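Local coordinates for protein glycerol dehydrogenase (Bacillus coagulans, PDB 6CSJ) that probably catalyses the NAD-dependent oxidation of glycerol and related polyols, and in this engineered double mutant has acquired D-lactate dehydrogenase activity, at residues Met1-Thr6 with Ala191-Thr196; Leu97-Ala102 with Pro123-Val129; Glu327-Ala331 with Val343-Val348. The protein carries 2 engineered substitutions. One frame throughout, in Å; residues are numbered along the deposited sequence.

Contact 1 of 3, residues Met1-Thr6 with Ala191-Thr196; sequences MTKIIT and AGGRVT
R194 reaches along the backbone of M1 and T2, and its guanidinium meets the first peptide of the chain by its edge. The side chain bends at chi3 (-59°), which folds NH2 back to M1 O at 3.2 Å. M1 O lies close to the guanidinium plane, yet the donor sits above the plane of the carbonyl, away from its lone pairs. Arginine suits the place because a second nitrogen, NH1, bonds N186 OD1, which probably limits rotation of the group. The end of K3 comes across the arginine obliquely, leaving K3 NZ 4.3 Å from R194 NH2; this like-charge pair on the surface is probably eased by solvent.

The backbones make a single beta bridge. R194 N gives T2 O a bond of 2.9 Å, whereas the return bond from I4 N to R194 O is weak at 3.4 Å. Two waters held by I4 O extend the link, one to T196 N and the other to R194 O. Glycine suits G193, since a beta carbon there would come too close to T2 O.

I4 lies over the loop at A191 and G192, with CG2 4.1 Å from A191 CB, and T6 CG2 meets the same methyl at 3.6 Å. T196 crosses I5 at about a right angle, and its OG1 caps the next helix at A199 N. The N-terminal tail, on its way to strand 10-14, is thus laid against the loop joining helices 175-185 and 197-221, while I5 and A191 also touch helix 228-248.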
loop_
_atom_site.group_PDB
_atom_site.type_symbol
_atom_site.label_atom_id
_atom_site.label_comp_id
_atom_site.label_asym_id
_atom_site.label_seq_id
_atom_site.Cartn_x
_atom_site.Cartn_y
_atom_site.Cartn_z
ATOM N N MET A 1 19.644 -12.831 15.432
ATOM C CA MET A 1 19.268 -14.111 14.750
ATOM C C MET A 1 17.751 -14.449 14.698
ATOM O O MET A 1 17.368 -15.449 14.105
ATOM C CB MET A 1 20.061 -15.281 15.378
ATOM C CG MET A 1 21.450 -15.479 14.745
ATOM S SD MET A 1 22.613 -16.670 15.477
ATOM C CE MET A 1 21.706 -18.167 15.806
ATOM N N THR A 2 16.902 -13.616 15.293
ATOM C CA THR A 2 15.460 -13.837 15.332
ATOM C C THR A 2 14.783 -13.545 13.989
ATOM O O THR A 2 15.095 -12.549 13.331
ATOM C CB THR A 2 14.807 -12.952 16.424
ATOM O OG1 THR A 2 15.434 -13.216 17.676
ATOM C CG2 THR A 2 13.299 -13.225 16.576
ATOM N N LYS A 3 13.844 -14.414 13.605
ATOM C CA LYS A 3 12.989 -14.200 12.422
ATOM C C LYS A 3 11.571 -13.896 12.920
ATOM O O LYS A 3 11.086 -14.543 13.860
ATOM C CB LYS A 3 12.971 -15.426 11.512
ATOM C CG LYS A 3 14.342 -15.829 10.938
ATOM C CD LYS A 3 14.412 -17.301 10.508
ATOM C CE LYS A 3 15.614 -18.125 11.077
ATOM N NZ LYS A 3 15.528 -18.061 12.577
ATOM N N ILE A 4 10.928 -12.897 12.308
ATOM C CA ILE A 4 9.565 -12.511 12.661
ATOM C C ILE A 4 8.728 -12.362 11.392
ATOM O O ILE A 4 9.185 -11.789 10.393
ATOM C CB ILE A 4 9.512 -11.184 13.471
ATOM C CG1 ILE A 4 10.392 -11.277 14.731
ATOM C CG2 ILE A 4 8.070 -10.846 13.862
ATOM C CD1 ILE A 4 10.514 -9.974 15.508
ATOM N N ILE A 5 7.504 -12.888 11.445
ATOM C CA ILE A 5 6.464 -12.588 10.448
ATOM C C ILE A 5 5.245 -12.122 11.232
ATOM O O ILE A 5 4.881 -12.724 12.249
ATOM C CB ILE A 5 6.139 -13.782 9.502
ATOM C CG1 ILE A 5 5.121 -13.365 8.427
ATOM C CG2 ILE A 5 5.640 -15.015 10.253
ATOM C CD1 ILE A 5 4.972 -14.370 7.298
ATOM N N THR A 6 4.665 -11.017 10.777
ATOM C CA THR A 6 3.487 -10.431 11.389
ATOM C C THR A 6 2.345 -10.400 10.382
ATOM O O THR A 6 2.573 -10.405 9.173
ATOM C CB THR A 6 3.747 -9.001 11.880
ATOM O OG1 THR A 6 3.918 -8.139 10.757
ATOM C CG2 THR A 6 4.975 -8.944 12.757
ATOM N N ALA A 191 8.701 -5.742 10.482
ATOM C CA ALA A 191 8.241 -6.685 11.507
ATOM C C ALA A 191 9.248 -6.898 12.649
ATOM O O ALA A 191 8.892 -7.492 13.665
ATOM C CB ALA A 191 7.882 -8.022 10.873
ATOM N N GLY A 192 10.506 -6.478 12.458
ATOM C CA GLY A 192 11.480 -6.374 13.552
ATOM C C GLY A 192 12.533 -7.467 13.649
ATOM O O GLY A 192 13.322 -7.483 14.596
ATOM N N GLY A 193 12.553 -8.388 12.689
ATOM C CA GLY A 193 13.564 -9.435 12.653
ATOM C C GLY A 193 14.058 -9.673 11.244
ATOM O O GLY A 193 13.783 -8.881 10.329
ATOM N N ARG A 194 14.758 -10.783 11.073
ATOM C CA ARG A 194 15.150 -11.256 9.748
ATOM C C ARG A 194 13.967 -11.933 9.031
ATOM O O ARG A 194 12.903 -12.164 9.627
ATOM C CB ARG A 194 16.390 -12.171 9.855
ATOM C CG ARG A 194 17.598 -11.427 10.406
ATOM C CD ARG A 194 18.889 -12.219 10.292
ATOM N NE ARG A 194 18.786 -13.488 11.002
ATOM C CZ ARG A 194 19.081 -14.704 10.520
ATOM N NH1 ARG A 194 19.581 -14.890 9.299
ATOM N NH2 ARG A 194 18.927 -15.768 11.317
ATOM N N VAL A 195 14.175 -12.237 7.752
ATOM C CA VAL A 195 13.098 -12.647 6.853
ATOM C C VAL A 195 12.798 -14.144 6.964
ATOM O O VAL A 195 13.676 -14.974 6.789
ATOM C CB VAL A 195 13.413 -12.273 5.393
ATOM C CG1 VAL A 195 12.302 -12.737 4.451
ATOM C CG2 VAL A 195 13.635 -10.768 5.252
ATOM N N THR A 196 11.535 -14.467 7.255
ATOM C CA THR A 196 11.051 -15.855 7.250
ATOM C C THR A 196 10.940 -16.402 5.823
ATOM O O THR A 196 10.814 -15.636 4.856
ATOM C CB THR A 196 9.655 -15.980 7.901
ATOM O OG1 THR A 196 8.715 -15.121 7.220
ATOM C CG2 THR A 196 9.715 -15.618 9.381
HETATM O O HOH W 1 9.358 -12.576 7.844
HETATM O O HOH W 2 11.219 -10.159 10.148
#

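Contact 2 of 3, residues Leu97-Ala102 with Pro123-Val129; sequences LDTAKA and PTSALSV
K101 and D98 both leave their helix with CG anti to the carbonyl carbon (chi1 -71° for D98), which sends the two side chains to the loop and strand at 123-129. A bend at chi3 (-142°) then carries the lysine end in among backbone carbonyls. The setting is the Rossmann-like N-terminal domain of iron-containing alcohol dehydrogenases: helix 94-106 lies against the start of a two-stranded hairpin, strands 127-131 and 137-142.

K101 NZ donates to S125 O at 3.0 Å and to L127 O at 3.3 Å, both from slightly outside the carbonyl planes, and more weakly to P123 O. It also forms a salt bridge with D98 OD1 at 3.4 Å, so a buried ammonium is surrounded by oxygens of the very turn it holds together. A methionine in its place would probably leave these inward-turned carbonyls and the D98 carboxylate without their shared cation, and the turn less firmly held.

L97 adds an apolar contact, its CD1 methyl lying 4.0 Å from P123 CG. S128 is small enough to lie against the helix, and its hydroxyl gives D98 O a bond of 3.0 Å; A102 N reaches that carbonyl from the opposite face, so the helical bond is kept. Aspartate suits position 98 because each carboxylate oxygen has work of its own. D98 OD2 takes a nearly straight bond (177°) from V129 N at 3.1 Å, met from well above the carboxylate plane, and accepts from a water that also donates to V129 O at 2.9 Å.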
loop_
_atom_site.group_PDB
_atom_site.type_symbol
_atom_site.label_atom_id
_atom_site.label_comp_id
_atom_site.label_asym_id
_atom_site.label_seq_id
_atom_site.Cartn_x
_atom_site.Cartn_y
_atom_site.Cartn_z
ATOM N N LEU A 97 -8.262 4.583 6.968
ATOM C CA LEU A 97 -7.843 3.301 7.557
ATOM C C LEU A 97 -6.816 3.529 8.652
ATOM O O LEU A 97 -6.922 2.962 9.729
ATOM C CB LEU A 97 -7.267 2.354 6.483
ATOM C CG LEU A 97 -8.178 1.994 5.296
ATOM C CD1 LEU A 97 -7.510 0.993 4.377
ATOM C CD2 LEU A 97 -9.532 1.473 5.762
ATOM N N ASP A 98 -5.840 4.388 8.376
ATOM C CA ASP A 98 -4.812 4.738 9.368
ATOM C C ASP A 98 -5.391 5.433 10.604
ATOM O O ASP A 98 -4.943 5.178 11.733
ATOM C CB ASP A 98 -3.705 5.600 8.721
ATOM C CG ASP A 98 -2.816 4.801 7.743
ATOM O OD1 ASP A 98 -3.031 3.580 7.555
ATOM O OD2 ASP A 98 -1.888 5.414 7.176
ATOM N N THR A 99 -6.390 6.286 10.394
ATOM C CA THR A 99 -7.098 6.943 11.497
ATOM C C THR A 99 -7.758 5.902 12.403
ATOM O O THR A 99 -7.634 5.974 13.624
ATOM C CB THR A 99 -8.129 7.966 10.959
ATOM O OG1 THR A 99 -7.448 8.972 10.210
ATOM C CG2 THR A 99 -8.913 8.621 12.072
ATOM N N ALA A 100 -8.430 4.927 11.799
ATOM C CA ALA A 100 -9.040 3.835 12.557
ATOM C C ALA A 100 -8.005 3.018 13.347
ATOM O O ALA A 100 -8.259 2.627 14.483
ATOM C CB ALA A 100 -9.836 2.929 11.633
ATOM N N LYS A 101 -6.849 2.756 12.754
ATOM C CA LYS A 101 -5.796 1.992 13.438
ATOM C C LYS A 101 -5.270 2.762 14.653
ATOM O O LYS A 101 -5.094 2.186 15.731
ATOM C CB LYS A 101 -4.629 1.675 12.498
ATOM C CG LYS A 101 -4.939 0.799 11.290
ATOM C CD LYS A 101 -3.679 0.488 10.505
ATOM C CE LYS A 101 -3.920 0.479 9.009
ATOM N NZ LYS A 101 -2.644 0.317 8.238
ATOM N N ALA A 102 -5.022 4.057 14.458
ATOM C CA ALA A 102 -4.613 4.964 15.542
ATOM C C ALA A 102 -5.640 4.999 16.688
ATOM O O ALA A 102 -5.266 4.870 17.862
ATOM C CB ALA A 102 -4.375 6.373 15.002
ATOM N N PRO A 123 -2.783 -1.255 3.938
ATOM C CA PRO A 123 -3.889 -1.675 4.806
ATOM C C PRO A 123 -3.583 -2.720 5.873
ATOM O O PRO A 123 -4.032 -2.566 7.013
ATOM C CB PRO A 123 -4.904 -2.216 3.820
ATOM C CG PRO A 123 -4.734 -1.321 2.654
ATOM C CD PRO A 123 -3.248 -1.131 2.538
ATOM N N THR A 124 -2.813 -3.746 5.531
ATOM C CA THR A 124 -2.493 -4.811 6.488
ATOM C C THR A 124 -1.432 -4.420 7.514
ATOM O O THR A 124 -1.224 -5.164 8.475
ATOM C CB THR A 124 -1.953 -6.066 5.764
ATOM O OG1 THR A 124 -0.816 -5.696 4.956
ATOM C CG2 THR A 124 -3.029 -6.684 4.889
ATOM N N SER A 125 -0.752 -3.284 7.314
ATOM C CA SER A 125 0.458 -2.963 8.074
ATOM C C SER A 125 0.187 -2.318 9.436
ATOM O O SER A 125 -0.812 -1.610 9.607
ATOM C CB SER A 125 1.359 -2.038 7.259
ATOM O OG SER A 125 0.831 -0.713 7.234
ATOM N N ALA A 126 1.111 -2.556 10.368
ATOM C CA ALA A 126 1.088 -1.983 11.713
ATOM C C ALA A 126 1.640 -0.557 11.699
ATOM O O ALA A 126 2.663 -0.267 12.333
ATOM C CB ALA A 126 1.915 -2.852 12.665
ATOM N N LEU A 127 0.959 0.345 10.996
ATOM C CA LEU A 127 1.509 1.667 10.699
ATOM C C LEU A 127 0.401 2.652 10.366
ATOM O O LEU A 127 -0.447 2.361 9.534
ATOM C CB LEU A 127 2.483 1.573 9.517
ATOM C CG LEU A 127 3.202 2.849 9.051
ATOM C CD1 LEU A 127 3.986 3.481 10.189
ATOM C CD2 LEU A 127 4.085 2.542 7.849
ATOM N N SER A 128 0.428 3.812 11.016
ATOM C CA SER A 128 -0.428 4.937 10.646
ATOM C C SER A 128 0.457 6.103 10.232
ATOM O O SER A 128 1.360 6.481 10.972
ATOM C CB SER A 128 -1.325 5.355 11.816
ATOM O OG SER A 128 -2.119 4.280 12.265
ATOM N N VAL A 129 0.207 6.660 9.056
ATOM C CA VAL A 129 0.942 7.838 8.611
ATOM C C VAL A 129 0.135 9.037 9.083
ATOM O O VAL A 129 -1.011 9.213 8.669
ATOM C CB VAL A 129 1.143 7.857 7.078
ATOM C CG1 VAL A 129 2.001 9.047 6.672
ATOM C CG2 VAL A 129 1.786 6.557 6.599
HETATM O O HOH W 3 -2.594 7.860 6.624
#

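Contact 3 of 3, residues Glu327-Ala331 with Val343-Val348; sequences ELSCA and VTPDLV
C330 turns its sulfur into the first turn of the facing helix, where V348 CG2 lies 3.5 Å from C330 SG. The thiol, with SG anti to the carbonyl carbon (chi1 -61°), comes in between the apolar side-chain atoms V343 CG1, 4.0 Å from C330 SG, and P345 CD, 4.1 Å from it. The same C330 SG also lies 3.9 Å from the backbone atom T344 C. Cysteine suits this place, being slim and able to pack by van der Waals contact; no hydrogen bond joins the two segments. V348 divides its methyls, giving CG2 to the sulfur and CG1 to S329 CB at 4.1 Å. Nearer the surface, E327 CG rests beside P345 CB, 4.3 Å away, with aliphatic carbon as the part that touches.

Behind these contacts stand the helix ends. C330 is the first residue to leave the helical conformation, and its carbonyl is taken up by the hydroxyl of Y337. S329 turns its own hydroxyl back to V325 O within its helix. On the other side T344 is the N-cap: its OG1 accepts from L347 N at 3.2 Å. P345 fits the next position, the first turn of a helix, where no backbone N-H is needed. The contact thus packs the C-terminal end of helix 319-329 against the start of helix 345-365, with a D346-R323 salt bridge joining the same two helices, and I256 of helix 252-259 touching both S329 and V348.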
loop_
_atom_site.group_PDB
_atom_site.type_symbol
_atom_site.label_atom_id
_atom_site.label_comp_id
_atom_site.label_asym_id
_atom_site.label_seq_id
_atom_site.Cartn_x
_atom_site.Cartn_y
_atom_site.Cartn_z
ATOM N N GLU A 327 20.102 11.984 -3.437
ATOM C CA GLU A 327 20.530 12.328 -2.067
ATOM C C GLU A 327 19.440 12.014 -1.054
ATOM O O GLU A 327 19.718 11.366 -0.034
ATOM C CB GLU A 327 20.991 13.791 -1.957
ATOM C CG GLU A 327 22.512 13.969 -2.063
ATOM C CD GLU A 327 22.940 15.084 -3.015
ATOM O OE1 GLU A 327 22.342 16.188 -2.967
ATOM O OE2 GLU A 327 23.879 14.845 -3.810
ATOM N N LEU A 328 18.202 12.419 -1.349
ATOM C CA LEU A 328 17.079 12.123 -0.457
ATOM C C LEU A 328 16.820 10.614 -0.348
ATOM O O LEU A 328 16.489 10.126 0.740
ATOM C CB LEU A 328 15.808 12.882 -0.882
ATOM C CG LEU A 328 14.578 12.824 0.048
ATOM C CD1 LEU A 328 14.870 13.188 1.495
ATOM C CD2 LEU A 328 13.501 13.752 -0.517
ATOM N N SER A 329 16.991 9.883 -1.453
ATOM C CA SER A 329 16.851 8.414 -1.445
ATOM C C SER A 329 17.865 7.741 -0.522
ATOM O O SER A 329 17.578 6.688 0.034
ATOM C CB SER A 329 17.001 7.831 -2.856
ATOM O OG SER A 329 16.099 8.408 -3.779
ATOM N N CYS A 330 19.047 8.353 -0.382
ATOM C CA CYS A 330 20.140 7.844 0.460
ATOM C C CYS A 330 20.257 8.479 1.859
ATOM O O CYS A 330 21.265 8.267 2.536
ATOM C CB CYS A 330 21.470 8.010 -0.283
ATOM S SG CYS A 330 21.544 7.106 -1.846
ATOM N N ALA A 331 19.237 9.223 2.307
ATOM C CA ALA A 331 19.227 9.811 3.660
ATOM C C ALA A 331 19.448 8.768 4.739
ATOM O O ALA A 331 19.069 7.623 4.563
ATOM C CB ALA A 331 17.912 10.550 3.924
ATOM N N VAL A 343 25.889 1.464 -1.211
ATOM C CA VAL A 343 25.107 2.383 -2.020
ATOM C C VAL A 343 25.571 3.811 -1.762
ATOM O O VAL A 343 25.814 4.181 -0.621
ATOM C CB VAL A 343 23.609 2.290 -1.653
ATOM C CG1 VAL A 343 22.790 3.304 -2.458
ATOM C CG2 VAL A 343 23.110 0.864 -1.861
ATOM N N THR A 344 25.677 4.605 -2.825
ATOM C CA THR A 344 26.030 6.024 -2.714
ATOM C C THR A 344 25.073 6.830 -3.583
ATOM O O THR A 344 24.463 6.273 -4.503
ATOM C CB THR A 344 27.455 6.306 -3.227
ATOM O OG1 THR A 344 27.513 6.061 -4.633
ATOM C CG2 THR A 344 28.483 5.418 -2.535
ATOM N N PRO A 345 24.950 8.140 -3.320
ATOM C CA PRO A 345 24.121 8.985 -4.184
ATOM C C PRO A 345 24.472 8.934 -5.679
ATOM O O PRO A 345 23.563 8.923 -6.514
ATOM C CB PRO A 345 24.328 10.385 -3.600
ATOM C CG PRO A 345 24.632 10.147 -2.157
ATOM C CD PRO A 345 25.302 8.826 -2.060
ATOM N N ASP A 346 25.762 8.884 -6.005
ATOM C CA ASP A 346 26.218 8.720 -7.403
ATOM C C ASP A 346 25.668 7.458 -8.042
ATOM O O ASP A 346 25.244 7.480 -9.181
ATOM C CB ASP A 346 27.757 8.669 -7.493
ATOM C CG ASP A 346 28.411 10.031 -7.412
ATOM O OD1 ASP A 346 27.713 11.053 -7.273
ATOM O OD2 ASP A 346 29.651 10.081 -7.484
ATOM N N LEU A 347 25.693 6.362 -7.288
ATOM C CA LEU A 347 25.233 5.054 -7.763
ATOM C C LEU A 347 23.709 5.054 -7.979
ATOM O O LEU A 347 23.217 4.508 -8.979
ATOM C CB LEU A 347 25.647 3.971 -6.769
ATOM C CG LEU A 347 25.876 2.529 -7.218
ATOM C CD1 LEU A 347 26.864 2.371 -8.371
ATOM C CD2 LEU A 347 26.403 1.748 -6.003
ATOM N N VAL A 348 22.982 5.697 -7.062
ATOM C CA VAL A 348 21.522 5.825 -7.162
ATOM C C VAL A 348 21.117 6.796 -8.289
ATOM O O VAL A 348 20.163 6.525 -9.024
ATOM C CB VAL A 348 20.888 6.237 -5.814
ATOM C CG1 VAL A 348 19.376 6.453 -5.953
ATOM C CG2 VAL A 348 21.188 5.180 -4.758
#

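How the contacts relate
Contact 2 belongs to the interior, contact 3 is partly buried and contact 1 lies at the surface; no two of them touch or share a helix or strand. Contacts 1 and 2 come nearest, about 6 Å between closest atoms, and E246 links their surroundings by bonding A191 in one and A126 in the other. Contact 3 stands about 14 Å from contact 2 and 17 Å from contact 1 between nearest atoms, among the C-terminal helices. Chemistry follows place: backbone bonds and water serve the exposed tail, buried charge satisfied by carbonyls holds helix to hairpin, and across the two segments of contact 3 the helix ends meet by apolar packing round a sulfur, without a hydrogen bond.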